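Local coordinates for protein 4-hydroxybenzoyl-CoA thioesterase (Staphylococcus aureus, PDB 6FDG) that probably hydrolyses the thioester of DHNA-CoA in the vitamin K2 pathway, as a hotdog-fold enzyme of the 4-hydroxybenzoyl-CoA thioesterase family, at residues A[33-38]-A[43-48]. Residues are numbered along the deposited sequence; the frame is centred on the assembly and turned at random.
Sequences ARLDYI and FSYADM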
loop_
_atom_site.group_PDB
_atom_site.type_symbol
_atom_site.label_atom_id
_atom_site.label_comp_id
_atom_site.label_asym_id
_atom_site.label_seq_id
_atom_site.Cartn_x
_atom_site.Cartn_y
_atom_site.Cartn_z
ATOM N N ALA A 33 9.313 9.711 -9.298
ATOM C CA ALA A 33 10.436 10.191 -10.108
ATOM C C ALA A 33 10.055 10.515 -11.504
ATOM O O ALA A 33 10.454 11.589 -12.030
ATOM C CB ALA A 33 11.594 9.208 -9.995
ATOM N N ARG A 34 9.286 9.645 -12.135
ATOM C CA ARG A 34 8.875 9.860 -13.495
ATOM C C ARG A 34 7.956 11.114 -13.630
ATOM O O ARG A 34 8.123 11.926 -14.541
ATOM C CB ARG A 34 8.041 8.597 -13.943
ATOM C CG ARG A 34 7.498 8.668 -15.312
ATOM C CD ARG A 34 6.888 7.342 -15.754
ATOM N NE ARG A 34 5.744 6.928 -14.985
ATOM C CZ ARG A 34 5.717 5.924 -14.126
ATOM N NH1 ARG A 34 4.505 5.588 -13.563
ATOM N NH2 ARG A 34 6.790 5.313 -13.654
ATOM N N LEU A 35 7.071 11.306 -12.671
ATOM C CA LEU A 35 6.186 12.475 -12.681
ATOM C C LEU A 35 7.049 13.725 -12.417
ATOM O O LEU A 35 6.644 14.823 -12.953
ATOM C CB LEU A 35 5.050 12.274 -11.694
ATOM C CG LEU A 35 3.985 11.260 -12.128
ATOM C CD1 LEU A 35 3.020 10.948 -10.963
ATOM C CD2 LEU A 35 3.145 11.750 -13.314
ATOM N N ASP A 36 8.116 13.630 -11.633
ATOM C CA ASP A 36 8.995 14.781 -11.403
ATOM C C ASP A 36 9.720 15.062 -12.696
ATOM O O ASP A 36 9.931 16.255 -13.068
ATOM C CB ASP A 36 10.001 14.421 -10.279
ATOM C CG ASP A 36 10.869 15.585 -9.834
ATOM O OD1 ASP A 36 10.338 16.707 -9.674
ATOM O OD2 ASP A 36 12.083 15.310 -9.675
ATOM N N TYR A 37 10.206 14.084 -13.467
ATOM C CA TYR A 37 10.849 14.264 -14.782
ATOM C C TYR A 37 9.885 15.053 -15.657
ATOM O O TYR A 37 10.256 16.047 -16.315
ATOM C CB TYR A 37 11.256 12.927 -15.395
ATOM C CG TYR A 37 11.807 13.004 -16.753
ATOM C CD1 TYR A 37 10.980 13.058 -17.883
ATOM C CD2 TYR A 37 13.199 13.006 -16.983
ATOM C CE1 TYR A 37 11.477 13.115 -19.162
ATOM C CE2 TYR A 37 13.735 13.048 -18.260
ATOM C CZ TYR A 37 12.895 13.121 -19.354
ATOM O OH TYR A 37 13.451 13.168 -20.660
ATOM N N ILE A 38 8.648 14.597 -15.785
ATOM C CA ILE A 38 7.710 15.239 -16.677
ATOM C C ILE A 38 7.508 16.685 -16.221
ATOM O O ILE A 38 7.399 17.579 -17.154
ATOM C CB ILE A 38 6.394 14.377 -16.629
ATOM C CG1 ILE A 38 6.602 13.018 -17.270
ATOM C CG2 ILE A 38 5.196 15.192 -17.232
ATOM C CD1 ILE A 38 5.426 12.070 -17.070
ATOM N N PHE A 43 5.771 19.880 -18.122
ATOM C CA PHE A 43 4.416 19.351 -18.385
ATOM C C PHE A 43 3.756 18.809 -17.145
ATOM O O PHE A 43 4.356 18.555 -16.122
ATOM C CB PHE A 43 4.503 18.240 -19.442
ATOM C CG PHE A 43 5.106 18.686 -20.749
ATOM C CD1 PHE A 43 4.335 19.476 -21.620
ATOM C CD2 PHE A 43 6.386 18.401 -21.118
ATOM C CE1 PHE A 43 4.907 19.918 -22.826
ATOM C CE2 PHE A 43 7.016 18.923 -22.227
ATOM C CZ PHE A 43 6.233 19.705 -23.122
ATOM N N SER A 44 2.479 18.572 -17.154
ATOM C CA SER A 44 1.756 18.150 -16.001
ATOM C C SER A 44 0.970 16.930 -16.385
ATOM O O SER A 44 0.072 16.982 -17.239
ATOM C CB SER A 44 0.761 19.231 -15.631
ATOM O OG SER A 44 -0.177 18.704 -14.713
ATOM N N TYR A 45 1.230 15.802 -15.722
ATOM C CA TYR A 45 0.425 14.670 -15.935
ATOM C C TYR A 45 -1.045 14.874 -15.542
ATOM O O TYR A 45 -1.980 14.419 -16.187
ATOM C CB TYR A 45 1.013 13.442 -15.248
ATOM C CG TYR A 45 0.147 12.224 -15.498
ATOM C CD1 TYR A 45 0.028 11.637 -16.760
ATOM C CD2 TYR A 45 -0.567 11.595 -14.483
ATOM C CE1 TYR A 45 -0.836 10.612 -17.025
ATOM C CE2 TYR A 45 -1.371 10.521 -14.678
ATOM C CZ TYR A 45 -1.551 9.983 -15.987
ATOM O OH TYR A 45 -2.378 8.978 -16.235
ATOM N N ALA A 46 -1.297 15.655 -14.464
ATOM C CA ALA A 46 -2.719 15.895 -14.126
ATOM C C ALA A 46 -3.438 16.641 -15.288
ATOM O O ALA A 46 -4.623 16.404 -15.505
ATOM C CB ALA A 46 -2.782 16.728 -12.841
ATOM N N ASP A 47 -2.717 17.508 -16.001
ATOM C CA ASP A 47 -3.309 18.173 -17.206
ATOM C C ASP A 47 -3.576 17.221 -18.335
ATOM O O ASP A 47 -4.634 17.314 -18.968
ATOM C CB ASP A 47 -2.419 19.236 -17.771
ATOM C CG ASP A 47 -2.346 20.485 -16.947
ATOM O OD1 ASP A 47 -3.169 20.712 -16.053
ATOM O OD2 ASP A 47 -1.369 21.235 -17.231
ATOM N N MET A 48 -2.785 16.169 -18.539
ATOM C CA MET A 48 -3.087 15.127 -19.476
ATOM C C MET A 48 -4.363 14.395 -19.101
ATOM O O MET A 48 -5.284 14.119 -19.924
ATOM C CB MET A 48 -1.873 14.152 -19.555
ATOM C CG MET A 48 -2.154 12.949 -20.382
ATOM S SD MET A 48 -0.728 11.847 -20.600
ATOM C CE MET A 48 0.144 12.693 -21.887
HETATM O O HOH W 1 3.866 15.712 -13.977
#
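Leu-35, within the long helix 26-41 of the hotdog fold, the one lying across the curved sheet, meets Tyr-45, the first residue of the short helix 45-50 that follows. The touching is done by one leucine methyl: CD2 sits 3.3 Å from Tyr-45 CB, a tight approach, and reaches on to the near part of the ring, 3.7 Å from Tyr-45 CG. The tyrosine CG stands anti to its own backbone N (chi1 -179°), which carries the ring onward past the leucine, and the phenol OH bonds to Ser-55 N. Tyr-70 of a second subunit packs on both Leu-35 and Tyr-45, so this pair also belongs to a subunit interface.

One turn further along the long helix, the side chain of Ile-38 crosses that of Phe-43 at about a right angle. Here the branch methyl does the work: Ile-38 CG2 lies 3.6 Å from Phe-43 O and 3.8 Å from Phe-43 CB, while the phenylalanine ring leads away to meet Trp-129 of helix 127-141. The backbone closes the turn: Phe-43 N donates to Ile-38 O over 3.0 Å, bent to 150° at the hydrogen and with the donor tilted 26° from the carbonyl plane. Ser-44 then caps the new helix, its OG accepting from Asp-47 N at 3.1 Å. A water links the two backbones, donating to Leu-35 O at 3.1 Å and accepting from Tyr-45 N at 3.2 Å.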